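Local coordinates for protein papain-like cysteine protease (Porcine reproductive and respiratory syndrome virus, PDB 3MTV) that is the nsp1-beta part of a viral polyprotein, a papain-like cysteine protease and metal-dependent nuclease that probably also suppresses host mRNA export and interferon signalling, at residues P51-D56 with Q148-K153; P122-Q127 with F196-W201; P144-Y149 with K161-P166; I157-L162 with P169-L174. All blocks are in the same frame, centred on the assembly; numbering follows the deposited sequence.

Contact 1: residues P51-D56 with Q148-K153; sequences PHHVVD and QYFSVK
His53 and Ser151 bring the two backbones closest, with CA atoms 6.1 Å apart, where the approach to strand 54-56 meets the turn that follows strand 145-150. The contact joins the edge of the N-terminal four-stranded antiparallel sheet to the five-stranded antiparallel sheet of the papain-like protease domain. A hydrogen bond spans the gap: Ser151 OG donates to the carbonyl oxygen Val54 O at 2.8 Å, from a position tilted 18° from the carbonyl plane. With OG anti to the backbone N of Ser151 (chi1 171°), the hydroxyl reaches out from the turn, and OG also lies 3.3 Å from His53 CB. The imidazole of His53 meets the turn with its rim: Ser151 CB and Phe150 O lie at the ring edge, near its plane, with Phe150 O 3.3 Å from His53 CD2. Its ring and that of Phe150 cross obliquely, centroids 5.8 Å apart and planes at 39°. Val152 CG1 lies more loosely, 4.2 Å from His52 O. Both ring nitrogens of His53 have partners, NE2 with Ser155 OG, so the ring's rotation is fixed from two ends. Nearby, His52 turns to the second subunit and bonds to Tyr13 and Arg24 of that chain. The other tie on the His53 ring is from ND1 to Pro51 O, 3.0 Å long, with the nitrogen above the carbonyl plane of Pro51.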
loop_
_atom_site.group_PDB
_atom_site.type_symbol
_atom_site.label_atom_id
_atom_site.label_comp_id
_atom_site.label_asym_id
_atom_site.label_seq_id
_atom_site.Cartn_x
_atom_site.Cartn_y
_atom_site.Cartn_z
ATOM N N PRO A 51 3.944 8.101 -1.319
ATOM C CA PRO A 51 3.252 6.872 -0.977
ATOM C C PRO A 51 3.298 5.935 -2.139
ATOM O O PRO A 51 3.356 6.401 -3.185
ATOM C CB PRO A 51 1.874 7.344 -0.808
ATOM C CG PRO A 51 1.825 8.847 -0.955
ATOM C CD PRO A 51 2.989 9.133 -1.722
ATOM N N HIS A 52 3.464 4.649 -1.949
ATOM C CA HIS A 52 3.018 3.664 -2.920
ATOM C C HIS A 52 4.118 3.465 -3.810
ATOM O O HIS A 52 4.022 2.626 -4.759
ATOM C CB HIS A 52 1.757 4.071 -3.754
ATOM C CG HIS A 52 0.527 4.489 -2.945
ATOM N ND1 HIS A 52 -0.117 3.666 -2.020
ATOM C CD2 HIS A 52 -0.189 5.646 -2.961
ATOM C CE1 HIS A 52 -1.147 4.327 -1.501
ATOM N NE2 HIS A 52 -1.236 5.526 -2.080
ATOM N N HIS A 53 5.210 4.178 -3.528
ATOM C CA HIS A 53 6.402 3.682 -4.201
ATOM C C HIS A 53 7.286 2.897 -3.318
ATOM O O HIS A 53 7.458 3.257 -2.169
ATOM C CB HIS A 53 7.234 4.726 -4.892
ATOM C CG HIS A 53 6.468 5.647 -5.785
ATOM N ND1 HIS A 53 5.392 6.394 -5.350
ATOM C CD2 HIS A 53 6.652 5.958 -7.092
ATOM C CE1 HIS A 53 4.954 7.125 -6.351
ATOM N NE2 HIS A 53 5.707 6.885 -7.405
ATOM N N VAL A 54 7.839 1.852 -3.917
ATOM C CA VAL A 54 8.721 0.885 -3.329
ATOM C C VAL A 54 10.197 1.250 -3.556
ATOM O O VAL A 54 10.624 1.650 -4.665
ATOM C CB VAL A 54 8.356 -0.462 -4.000
ATOM C CG1 VAL A 54 9.517 -1.235 -4.362
ATOM C CG2 VAL A 54 7.367 -1.273 -3.060
ATOM N N VAL A 55 11.003 1.069 -2.521
ATOM C CA VAL A 55 12.429 1.475 -2.510
ATOM C C VAL A 55 13.387 0.506 -1.791
ATOM O O VAL A 55 13.033 -0.040 -0.771
ATOM C CB VAL A 55 12.618 2.845 -1.782
ATOM C CG1 VAL A 55 11.612 3.813 -2.165
ATOM C CG2 VAL A 55 12.433 2.711 -0.357
ATOM N N ASP A 56 14.612 0.311 -2.284
ATOM C CA ASP A 56 15.593 -0.451 -1.537
ATOM C C ASP A 56 16.416 0.556 -0.676
ATOM O O ASP A 56 17.320 1.164 -1.204
ATOM C CB ASP A 56 16.471 -1.225 -2.503
ATOM C CG ASP A 56 17.625 -1.933 -1.769
ATOM O OD1 ASP A 56 17.916 -1.475 -0.597
ATOM O OD2 ASP A 56 18.218 -2.919 -2.333
ATOM N N GLN A 148 12.612 7.945 -18.026
ATOM C CA GLN A 148 12.531 7.157 -16.777
ATOM C C GLN A 148 11.469 7.510 -15.793
ATOM O O GLN A 148 10.923 8.634 -15.754
ATOM C CB GLN A 148 13.827 7.188 -15.995
ATOM C CG GLN A 148 14.990 7.070 -16.892
ATOM C CD GLN A 148 16.195 6.781 -16.133
ATOM O OE1 GLN A 148 16.765 5.686 -16.282
ATOM N NE2 GLN A 148 16.623 7.751 -15.286
ATOM N N TYR A 149 11.208 6.514 -14.967
ATOM C CA TYR A 149 10.211 6.666 -13.948
ATOM C C TYR A 149 10.899 6.276 -12.714
ATOM O O TYR A 149 11.916 5.570 -12.638
ATOM C CB TYR A 149 9.027 5.735 -14.157
ATOM C CG TYR A 149 9.359 4.253 -14.170
ATOM C CD1 TYR A 149 9.543 3.615 -15.361
ATOM C CD2 TYR A 149 9.488 3.508 -12.982
ATOM C CE1 TYR A 149 9.838 2.294 -15.432
ATOM C CE2 TYR A 149 9.785 2.159 -13.018
ATOM C CZ TYR A 149 9.963 1.561 -14.280
ATOM O OH TYR A 149 10.283 0.236 -14.460
ATOM N N PHE A 150 10.313 6.773 -11.699
ATOM C CA PHE A 150 10.833 6.423 -10.449
ATOM C C PHE A 150 10.112 5.281 -9.808
ATOM O O PHE A 150 8.901 5.407 -9.381
ATOM C CB PHE A 150 10.497 7.542 -9.602
ATOM C CG PHE A 150 10.977 7.381 -8.286
ATOM C CD1 PHE A 150 12.324 7.301 -8.069
ATOM C CD2 PHE A 150 10.138 7.370 -7.236
ATOM C CE1 PHE A 150 12.826 7.245 -6.832
ATOM C CE2 PHE A 150 10.638 7.321 -5.977
ATOM C CZ PHE A 150 11.984 7.237 -5.782
ATOM N N SER A 151 10.803 4.150 -9.735
ATOM C CA SER A 151 10.303 3.113 -8.827
ATOM C C SER A 151 9.200 2.206 -9.296
ATOM O O SER A 151 9.325 1.040 -8.959
ATOM C CB SER A 151 9.808 3.749 -7.518
ATOM O OG SER A 151 9.135 2.824 -6.722
ATOM N N VAL A 152 8.145 2.699 -10.006
ATOM C CA VAL A 152 7.148 1.800 -10.600
ATOM C C VAL A 152 6.592 2.340 -11.908
ATOM O O VAL A 152 6.276 3.551 -11.925
ATOM C CB VAL A 152 5.879 1.568 -9.614
ATOM C CG1 VAL A 152 6.224 1.735 -8.172
ATOM C CG2 VAL A 152 4.891 2.590 -9.772
ATOM N N LYS A 153 6.380 1.459 -12.938
ATOM C CA LYS A 153 6.023 1.914 -14.324
ATOM C C LYS A 153 5.000 3.002 -14.211
ATOM O O LYS A 153 5.029 3.987 -14.951
ATOM C CB LYS A 153 5.447 0.877 -15.371
ATOM C CG LYS A 153 6.231 -0.435 -15.656
ATOM C CD LYS A 153 6.987 -1.024 -14.335
ATOM C CE LYS A 153 6.106 -1.748 -13.230
ATOM N NZ LYS A 153 6.901 -2.350 -12.115
#

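Contact 2: residues P122-Q127 with F196-W201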
loop_
_atom_site.group_PDB
_atom_site.type_symbol
_atom_site.label_atom_id
_atom_site.label_comp_id
_atom_site.label_asym_id
_atom_site.label_seq_id
_atom_site.Cartn_x
_atom_site.Cartn_y
_atom_site.Cartn_z
ATOM N N PRO A 122 4.716 19.427 -16.500
ATOM C CA PRO A 122 3.732 18.392 -16.748
ATOM C C PRO A 122 3.890 17.457 -17.915
ATOM O O PRO A 122 3.853 16.257 -17.698
ATOM C CB PRO A 122 2.440 19.156 -16.829
ATOM C CG PRO A 122 2.653 20.356 -16.017
ATOM C CD PRO A 122 4.077 20.711 -16.200
ATOM N N GLY A 123 4.043 17.863 -19.135
ATOM C CA GLY A 123 4.025 16.712 -20.061
ATOM C C GLY A 123 3.159 17.174 -21.146
ATOM O O GLY A 123 3.641 17.491 -22.179
ATOM N N LYS A 124 1.888 17.409 -20.831
ATOM C CA LYS A 124 1.099 18.167 -21.772
ATOM C C LYS A 124 1.865 19.467 -22.079
ATOM O O LYS A 124 1.794 20.000 -23.169
ATOM C CB LYS A 124 -0.272 18.461 -21.235
ATOM C CG LYS A 124 -1.319 17.320 -21.462
ATOM C CD LYS A 124 -2.549 17.412 -20.390
ATOM C CE LYS A 124 -2.100 16.996 -18.859
ATOM N NZ LYS A 124 -3.219 16.936 -17.803
ATOM N N TYR A 125 2.633 19.958 -21.142
ATOM C CA TYR A 125 3.017 21.326 -21.268
ATOM C C TYR A 125 4.240 21.189 -22.031
ATOM O O TYR A 125 4.582 21.966 -22.870
ATOM C CB TYR A 125 3.304 21.910 -19.900
ATOM C CG TYR A 125 4.114 23.146 -19.964
ATOM C CD1 TYR A 125 5.467 23.058 -20.048
ATOM C CD2 TYR A 125 3.531 24.423 -19.981
ATOM C CE1 TYR A 125 6.293 24.244 -20.078
ATOM C CE2 TYR A 125 4.342 25.645 -20.065
ATOM C CZ TYR A 125 5.731 25.530 -20.131
ATOM O OH TYR A 125 6.612 26.639 -20.243
ATOM N N LEU A 126 4.879 20.092 -21.780
ATOM C CA LEU A 126 6.154 19.861 -22.396
ATOM C C LEU A 126 5.919 19.630 -23.839
ATOM O O LEU A 126 6.576 20.200 -24.705
ATOM C CB LEU A 126 6.693 18.608 -21.869
ATOM C CG LEU A 126 8.167 18.238 -22.040
ATOM C CD1 LEU A 126 9.038 19.418 -22.221
ATOM C CD2 LEU A 126 8.669 17.527 -20.846
ATOM N N GLN A 127 4.924 18.832 -24.105
ATOM C CA GLN A 127 4.643 18.482 -25.465
ATOM C C GLN A 127 4.310 19.734 -26.228
ATOM O O GLN A 127 4.695 19.970 -27.368
ATOM C CB GLN A 127 3.449 17.658 -25.430
ATOM C CG GLN A 127 3.013 17.461 -26.793
ATOM C CD GLN A 127 3.023 16.023 -27.079
ATOM O OE1 GLN A 127 2.398 15.239 -26.338
ATOM N NE2 GLN A 127 3.797 15.620 -28.092
ATOM N N PHE A 196 3.952 12.316 -24.285
ATOM C CA PHE A 196 4.351 12.526 -22.902
ATOM C C PHE A 196 3.471 12.122 -21.739
ATOM O O PHE A 196 3.843 12.396 -20.601
ATOM C CB PHE A 196 4.583 14.034 -22.766
ATOM C CG PHE A 196 5.805 14.456 -23.492
ATOM C CD1 PHE A 196 7.074 14.351 -22.874
ATOM C CD2 PHE A 196 5.751 14.864 -24.809
ATOM C CE1 PHE A 196 8.260 14.626 -23.515
ATOM C CE2 PHE A 196 6.991 15.207 -25.523
ATOM C CZ PHE A 196 8.208 15.053 -24.850
ATOM N N GLY A 197 2.346 11.466 -22.030
ATOM C CA GLY A 197 1.293 11.122 -21.094
ATOM C C GLY A 197 0.607 12.320 -20.433
ATOM O O GLY A 197 1.194 13.437 -20.345
ATOM N N SER A 198 -0.611 12.100 -19.904
ATOM C CA SER A 198 -1.239 13.220 -19.148
ATOM C C SER A 198 -0.954 12.885 -17.721
ATOM O O SER A 198 -0.823 11.647 -17.355
ATOM C CB SER A 198 -2.756 13.330 -19.358
ATOM O OG SER A 198 -3.085 14.212 -20.418
ATOM N N HIS A 199 -0.773 13.922 -16.916
ATOM C CA HIS A 199 -0.515 13.555 -15.538
ATOM C C HIS A 199 0.872 12.913 -15.270
ATOM O O HIS A 199 1.123 12.444 -14.220
ATOM C CB HIS A 199 -1.607 12.544 -15.143
ATOM C CG HIS A 199 -2.960 13.158 -15.043
ATOM N ND1 HIS A 199 -4.043 12.678 -15.734
ATOM C CD2 HIS A 199 -3.394 14.249 -14.359
ATOM C CE1 HIS A 199 -5.093 13.446 -15.474
ATOM N NE2 HIS A 199 -4.726 14.404 -14.642
ATOM N N LYS A 200 1.732 12.819 -16.248
ATOM C CA LYS A 200 3.093 12.484 -16.024
ATOM C C LYS A 200 3.792 13.803 -15.670
ATOM O O LYS A 200 3.190 14.879 -15.798
ATOM C CB LYS A 200 3.562 11.971 -17.329
ATOM C CG LYS A 200 3.541 10.468 -17.436
ATOM C CD LYS A 200 2.506 9.954 -16.643
ATOM C CE LYS A 200 2.841 8.504 -16.374
ATOM N NZ LYS A 200 1.812 7.886 -15.426
ATOM N N TRP A 201 5.002 13.729 -15.121
ATOM C CA TRP A 201 5.867 14.906 -14.873
ATOM C C TRP A 201 7.286 14.592 -15.134
ATOM O O TRP A 201 7.687 13.437 -14.986
ATOM C CB TRP A 201 5.838 15.439 -13.484
ATOM C CG TRP A 201 4.511 16.026 -13.166
ATOM C CD1 TRP A 201 3.262 15.356 -13.080
ATOM C CD2 TRP A 201 4.240 17.386 -12.838
ATOM N NE1 TRP A 201 2.243 16.256 -12.702
ATOM C CE2 TRP A 201 2.824 17.506 -12.587
ATOM C CE3 TRP A 201 5.048 18.532 -12.738
ATOM C CZ2 TRP A 201 2.223 18.704 -12.295
ATOM C CZ3 TRP A 201 4.450 19.756 -12.407
ATOM C CH2 TRP A 201 3.016 19.830 -12.204
#
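Pro122 and Trp201 meet through a CH-pi contact: Pro122 CG sits over the six-membered ring of the indole, 4.0 Å from its centroid and 17° off the normal, while Pro122 CD comes up beside Trp201 CZ3. A second CH-pi contact is made by Leu126, whose CG lies over one face of the Phe196 ring, 4.2 Å from the centroid and offset toward the rim. The two side chains cross at about a right angle, and Leu126 CD2 rests close to the same part of the ring. Gln127 CB packs 3.7 Å from Phe196 CD2, and Gln127 CD lies at the edge of that ring, in its plane; the amide plane stands almost perpendicular to the phenyl plane. These contacts press the C-terminal tail of the papain-like domain against the first turn of helix 124-131; the chain ends two residues past Trp201, consistent with the end left by the protease's own cleavage. Backbone packing centres on Gly123, the N-cap residue, whose O is 3.6 Å from Phe196 CB and takes the hydrogen bond of Gln127 N, 2.7 Å away. Two polar atoms find partners just outside the segments: Gln127 NE2 at Phe194 O, and the backbone Phe196 O at Tyr202 OH. Toward solvent the Lys124 chain, bent at chi3, lies along Ser198, with CD 3.2 Å from Ser198 OG, and holds NZ over one face of the His199 ring, 4.3 Å from NE2.

Contact 3: residues P144-Y149 with K161-P166; sequences PIVIQY and KLVEEP
Val146 and Lys161 form an antiparallel hydrogen-bonded pair in a beta hairpin. Val146 N donates to Lys161 O at 3.0 Å, meeting it nearly along the C=O axis at 174°; the return bond, Lys161 N to Val146 O, is longer at 3.2 Å and less sure. Beyond Leu162, Val163 N is satisfied by Pro144 O at 2.9 Å, the donor tilted 35° from the carbonyl plane. Leu162 N turns the other way, to Glu165 OE1, and Leu162 O accepts from Glu165 N in a type I turn. Glu165 OE2 completes a salt bridge to Arg93, so this carboxylate ties the turn to a loop elsewhere in the domain. On one face the side chains of Val146 and Lys161 run alongside each other, Val146 CG2 being 3.6 Å from Lys161 NZ; CG2 also touches Val163 CG1 at 4.0 Å. Strand 158-162 is an edge strand of the five-stranded sheet within this chain, and strand 145-150 lies between it and strand 171-181.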
loop_
_atom_site.group_PDB
_atom_site.type_symbol
_atom_site.label_atom_id
_atom_site.label_comp_id
_atom_site.label_asym_id
_atom_site.label_seq_id
_atom_site.Cartn_x
_atom_site.Cartn_y
_atom_site.Cartn_z
ATOM N N PRO A 144 19.122 8.534 -28.072
ATOM C CA PRO A 144 20.126 9.254 -27.235
ATOM C C PRO A 144 19.637 9.404 -25.860
ATOM O O PRO A 144 20.394 9.600 -24.871
ATOM C CB PRO A 144 20.138 10.701 -27.803
ATOM C CG PRO A 144 19.332 10.697 -29.084
ATOM C CD PRO A 144 18.478 9.429 -29.069
ATOM N N ILE A 145 18.313 9.387 -25.829
ATOM C CA ILE A 145 17.558 9.758 -24.639
ATOM C C ILE A 145 16.636 8.711 -24.113
ATOM O O ILE A 145 15.699 8.165 -24.864
ATOM C CB ILE A 145 16.593 10.938 -24.831
ATOM C CG1 ILE A 145 17.101 11.955 -25.792
ATOM C CG2 ILE A 145 16.562 11.759 -23.599
ATOM C CD1 ILE A 145 16.816 13.264 -25.227
ATOM N N VAL A 146 16.875 8.554 -22.801
ATOM C CA VAL A 146 16.089 7.726 -21.931
ATOM C C VAL A 146 15.059 8.458 -21.158
ATOM O O VAL A 146 15.347 9.419 -20.382
ATOM C CB VAL A 146 16.876 7.104 -20.813
ATOM C CG1 VAL A 146 16.385 5.740 -20.688
ATOM C CG2 VAL A 146 18.350 7.121 -21.075
ATOM N N ILE A 147 13.863 7.897 -21.305
ATOM C CA ILE A 147 12.784 8.265 -20.418
ATOM C C ILE A 147 12.716 7.355 -19.210
ATOM O O ILE A 147 12.769 6.132 -19.363
ATOM C CB ILE A 147 11.447 8.150 -21.124
ATOM C CG1 ILE A 147 11.448 8.914 -22.428
ATOM C CG2 ILE A 147 10.411 8.848 -20.301
ATOM C CD1 ILE A 147 11.697 10.391 -22.153
ATOM N N GLN A 148 12.612 7.945 -18.026
ATOM C CA GLN A 148 12.531 7.157 -16.777
ATOM C C GLN A 148 11.469 7.510 -15.793
ATOM O O GLN A 148 10.923 8.634 -15.754
ATOM C CB GLN A 148 13.827 7.188 -15.995
ATOM C CG GLN A 148 14.990 7.070 -16.892
ATOM C CD GLN A 148 16.195 6.781 -16.133
ATOM O OE1 GLN A 148 16.765 5.686 -16.282
ATOM N NE2 GLN A 148 16.623 7.751 -15.286
ATOM N N TYR A 149 11.208 6.514 -14.967
ATOM C CA TYR A 149 10.211 6.666 -13.948
ATOM C C TYR A 149 10.899 6.276 -12.714
ATOM O O TYR A 149 11.916 5.570 -12.638
ATOM C CB TYR A 149 9.027 5.735 -14.157
ATOM C CG TYR A 149 9.359 4.253 -14.170
ATOM C CD1 TYR A 149 9.543 3.615 -15.361
ATOM C CD2 TYR A 149 9.488 3.508 -12.982
ATOM C CE1 TYR A 149 9.838 2.294 -15.432
ATOM C CE2 TYR A 149 9.785 2.159 -13.018
ATOM C CZ TYR A 149 9.963 1.561 -14.280
ATOM O OH TYR A 149 10.283 0.236 -14.460
ATOM N N LYS A 161 17.385 11.498 -19.161
ATOM C CA LYS A 161 18.798 11.588 -18.986
ATOM C C LYS A 161 19.289 10.953 -20.253
ATOM O O LYS A 161 18.501 10.265 -20.947
ATOM C CB LYS A 161 19.220 10.794 -17.748
ATOM C CG LYS A 161 19.403 9.277 -17.944
ATOM C CD LYS A 161 19.973 8.580 -16.652
ATOM C CE LYS A 161 20.692 7.181 -16.902
ATOM N NZ LYS A 161 20.345 6.346 -18.134
ATOM N N LEU A 162 20.557 11.177 -20.578
ATOM C CA LEU A 162 21.073 10.550 -21.766
ATOM C C LEU A 162 21.495 9.152 -21.450
ATOM O O LEU A 162 21.860 8.846 -20.291
ATOM C CB LEU A 162 22.290 11.256 -22.252
ATOM C CG LEU A 162 22.209 12.744 -22.283
ATOM C CD1 LEU A 162 23.535 13.328 -21.887
ATOM C CD2 LEU A 162 21.875 12.996 -23.692
ATOM N N VAL A 163 21.533 8.350 -22.521
ATOM C CA VAL A 163 21.728 6.887 -22.476
ATOM C C VAL A 163 22.965 6.520 -21.684
ATOM O O VAL A 163 22.983 5.569 -20.890
ATOM C CB VAL A 163 21.746 6.236 -23.904
ATOM C CG1 VAL A 163 20.433 5.673 -24.197
ATOM C CG2 VAL A 163 22.162 7.261 -25.040
ATOM N N GLU A 164 23.954 7.366 -21.831
ATOM C CA GLU A 164 25.250 7.134 -21.259
ATOM C C GLU A 164 25.480 7.715 -19.877
ATOM O O GLU A 164 26.438 7.335 -19.197
ATOM C CB GLU A 164 26.230 7.738 -22.213
ATOM C CG GLU A 164 25.484 8.432 -23.313
ATOM C CD GLU A 164 26.014 9.850 -23.552
ATOM O OE1 GLU A 164 27.185 10.123 -23.171
ATOM O OE2 GLU A 164 25.250 10.680 -24.120
ATOM N N GLU A 165 24.639 8.629 -19.433
ATOM C CA GLU A 165 24.756 9.006 -18.021
ATOM C C GLU A 165 24.287 7.885 -17.129
ATOM O O GLU A 165 23.683 6.901 -17.562
ATOM C CB GLU A 165 23.983 10.274 -17.682
ATOM C CG GLU A 165 24.385 11.394 -18.563
ATOM C CD GLU A 165 23.396 12.535 -18.610
ATOM O OE1 GLU A 165 22.225 12.373 -19.102
ATOM O OE2 GLU A 165 23.838 13.620 -18.175
ATOM N N PRO A 166 24.563 8.035 -15.862
ATOM C CA PRO A 166 24.250 7.063 -14.810
ATOM C C PRO A 166 22.884 7.327 -14.178
ATOM O O PRO A 166 22.711 8.511 -13.773
ATOM C CB PRO A 166 25.315 7.390 -13.726
ATOM C CG PRO A 166 26.044 8.704 -14.214
ATOM C CD PRO A 166 25.225 9.244 -15.335
#

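Contact 4: residues I157-L162 with P169-L174; sequences IRHLKL and PGFEDL
Phe171 CE2 packs 3.7 Å from His159 CB, the tightest apolar point between two strands of the papain-like domain's antiparallel sheet. Strands 158-162 and 171-174 are not sheet neighbours: strand 145-150 runs between them, and their axes pass 8.4 Å apart at 75°. Contact is therefore made by side chains alone. The Phe171 and His159 rings meet obliquely, centroids 5.3 Å apart, and Ile157 CG2 adds a further apolar touch to Phe171 CE2 at 4.2 Å. His159 is the probable catalytic histidine of the protease, and its side chain comes within about 3 Å of that of the likely nucleophile, Cys90. Along the strand, Arg158 starts out pointing away but, extended from CG to NE, brings its guanidinium back so that Leu174 CD1 lies over one face, 3.5 Å from NH2. The guanidinium is also held by Tyr202 OH, which bonds to NH1. The Asp173 side is looser, with Asp173 itself exposed: Lys161 NZ and Asp173 OD2 stand 4.1 Å apart, opposite charges too distant for a salt bridge. A water fills the link, accepting from Lys161 NZ at 2.8 Å and donating only weakly to Asp173 OD1.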
loop_
_atom_site.group_PDB
_atom_site.type_symbol
_atom_site.label_atom_id
_atom_site.label_comp_id
_atom_site.label_asym_id
_atom_site.label_seq_id
_atom_site.Cartn_x
_atom_site.Cartn_y
_atom_site.Cartn_z
ATOM N N ILE A 157 6.065 10.103 -11.798
ATOM C CA ILE A 157 7.307 10.777 -11.575
ATOM C C ILE A 157 8.250 10.239 -12.558
ATOM O O ILE A 157 8.715 9.074 -12.439
ATOM C CB ILE A 157 7.823 10.546 -10.193
ATOM C CG1 ILE A 157 7.078 11.411 -9.233
ATOM C CG2 ILE A 157 9.257 10.887 -10.052
ATOM C CD1 ILE A 157 6.617 10.624 -8.077
ATOM N N ARG A 158 8.552 11.125 -13.499
ATOM C CA ARG A 158 9.477 10.877 -14.601
ATOM C C ARG A 158 10.673 11.780 -14.652
ATOM O O ARG A 158 10.767 12.868 -13.993
ATOM C CB ARG A 158 8.780 10.903 -15.933
ATOM C CG ARG A 158 8.121 9.646 -16.097
ATOM C CD ARG A 158 7.150 9.743 -17.297
ATOM N NE ARG A 158 6.497 8.457 -17.660
ATOM C CZ ARG A 158 5.817 8.161 -18.797
ATOM N NH1 ARG A 158 5.588 9.009 -19.798
ATOM N NH2 ARG A 158 5.329 6.963 -18.941
ATOM N N HIS A 159 11.558 11.284 -15.494
ATOM C CA HIS A 159 12.821 11.870 -15.614
ATOM C C HIS A 159 13.465 11.497 -16.943
ATOM O O HIS A 159 13.265 10.427 -17.492
ATOM C CB HIS A 159 13.623 11.451 -14.443
ATOM C CG HIS A 159 14.907 12.176 -14.317
ATOM N ND1 HIS A 159 16.105 11.607 -14.675
ATOM C CD2 HIS A 159 15.184 13.407 -13.837
ATOM C CE1 HIS A 159 17.071 12.487 -14.454
ATOM N NE2 HIS A 159 16.538 13.575 -13.930
ATOM N N LEU A 160 14.249 12.379 -17.512
ATOM C CA LEU A 160 15.058 11.796 -18.527
ATOM C C LEU A 160 16.551 12.194 -18.407
ATOM O O LEU A 160 16.932 13.079 -17.633
ATOM C CB LEU A 160 14.447 12.063 -19.873
ATOM C CG LEU A 160 14.343 13.587 -19.797
ATOM C CD1 LEU A 160 15.654 14.141 -20.303
ATOM C CD2 LEU A 160 13.258 14.176 -20.637
ATOM N N LYS A 161 17.385 11.498 -19.161
ATOM C CA LYS A 161 18.798 11.588 -18.986
ATOM C C LYS A 161 19.289 10.953 -20.253
ATOM O O LYS A 161 18.501 10.265 -20.947
ATOM C CB LYS A 161 19.220 10.794 -17.748
ATOM C CG LYS A 161 19.403 9.277 -17.944
ATOM C CD LYS A 161 19.973 8.580 -16.652
ATOM C CE LYS A 161 20.692 7.181 -16.902
ATOM N NZ LYS A 161 20.345 6.346 -18.134
ATOM N N LEU A 162 20.557 11.177 -20.578
ATOM C CA LEU A 162 21.073 10.550 -21.766
ATOM C C LEU A 162 21.495 9.152 -21.450
ATOM O O LEU A 162 21.860 8.846 -20.291
ATOM C CB LEU A 162 22.290 11.256 -22.252
ATOM C CG LEU A 162 22.209 12.744 -22.283
ATOM C CD1 LEU A 162 23.535 13.328 -21.887
ATOM C CD2 LEU A 162 21.875 12.996 -23.692
ATOM N N PRO A 169 19.021 7.102 -8.352
ATOM C CA PRO A 169 18.668 5.976 -7.491
ATOM C C PRO A 169 17.191 5.768 -7.541
ATOM O O PRO A 169 16.485 6.761 -7.283
ATOM C CB PRO A 169 19.003 6.487 -6.078
ATOM C CG PRO A 169 19.861 7.627 -6.277
ATOM C CD PRO A 169 19.684 8.190 -7.653
ATOM N N GLY A 170 16.736 4.536 -7.799
ATOM C CA GLY A 170 15.308 4.319 -7.944
ATOM C C GLY A 170 14.754 4.738 -9.290
ATOM O O GLY A 170 13.566 4.705 -9.510
ATOM N N PHE A 171 15.603 5.162 -10.203
ATOM C CA PHE A 171 15.080 5.363 -11.519
ATOM C C PHE A 171 15.412 4.258 -12.502
ATOM O O PHE A 171 16.491 3.601 -12.505
ATOM C CB PHE A 171 15.503 6.698 -12.089
ATOM C CG PHE A 171 14.869 7.856 -11.423
ATOM C CD1 PHE A 171 15.415 8.390 -10.324
ATOM C CD2 PHE A 171 13.689 8.437 -11.941
ATOM C CE1 PHE A 171 14.763 9.558 -9.704
ATOM C CE2 PHE A 171 13.037 9.527 -11.336
ATOM C CZ PHE A 171 13.570 10.115 -10.239
ATOM N N GLU A 172 14.497 4.139 -13.410
ATOM C CA GLU A 172 14.317 2.922 -14.092
ATOM C C GLU A 172 13.916 3.233 -15.519
ATOM O O GLU A 172 12.975 3.943 -15.792
ATOM C CB GLU A 172 13.191 2.261 -13.342
ATOM C CG GLU A 172 13.457 2.269 -11.824
ATOM C CD GLU A 172 14.325 1.039 -11.404
ATOM O OE1 GLU A 172 14.385 0.206 -12.374
ATOM O OE2 GLU A 172 14.891 0.910 -10.209
ATOM N N ASP A 173 14.698 2.718 -16.430
ATOM C CA ASP A 173 14.601 3.113 -17.798
ATOM C C ASP A 173 13.256 2.650 -18.246
ATOM O O ASP A 173 12.941 1.509 -18.201
ATOM C CB ASP A 173 15.657 2.350 -18.638
ATOM C CG ASP A 173 17.076 2.858 -18.440
ATOM O OD1 ASP A 173 17.826 2.546 -19.370
ATOM O OD2 ASP A 173 17.485 3.506 -17.422
ATOM N N LEU A 174 12.496 3.552 -18.791
ATOM C CA LEU A 174 11.254 3.220 -19.440
ATOM C C LEU A 174 11.352 3.030 -20.937
ATOM O O LEU A 174 11.106 1.931 -21.415
ATOM C CB LEU A 174 10.379 4.407 -19.285
ATOM C CG LEU A 174 8.936 4.051 -19.101
ATOM C CD1 LEU A 174 8.135 5.107 -19.743
ATOM C CD2 LEU A 174 8.625 2.756 -19.731
HETATM O O HOH W 1 20.820 3.637 -18.278
#

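In the fold
Reading from the N terminus, contact 1 opens first, and closes a loop of 91 residues by setting residues 51-56, which lead into the edge strand of the N-terminal sheet, against the end of strand 145-150. Contact 2 begins inside that loop, at helix 124-131, and ends after it on the C-terminal tail, so the two cross; both also touch the second subunit. Contacts 3 and 4 nest inside the loop closed by contact 2. Contact 3 closes the hairpin of strands 145-150 and 158-162, and contact 4 starts on the latter strand, sharing Lys161 and Leu162, and reaches strand 171-181. Contact 4 also meets contact 2, through Arg158 N and Trp201 O, joining the tail to the sheet.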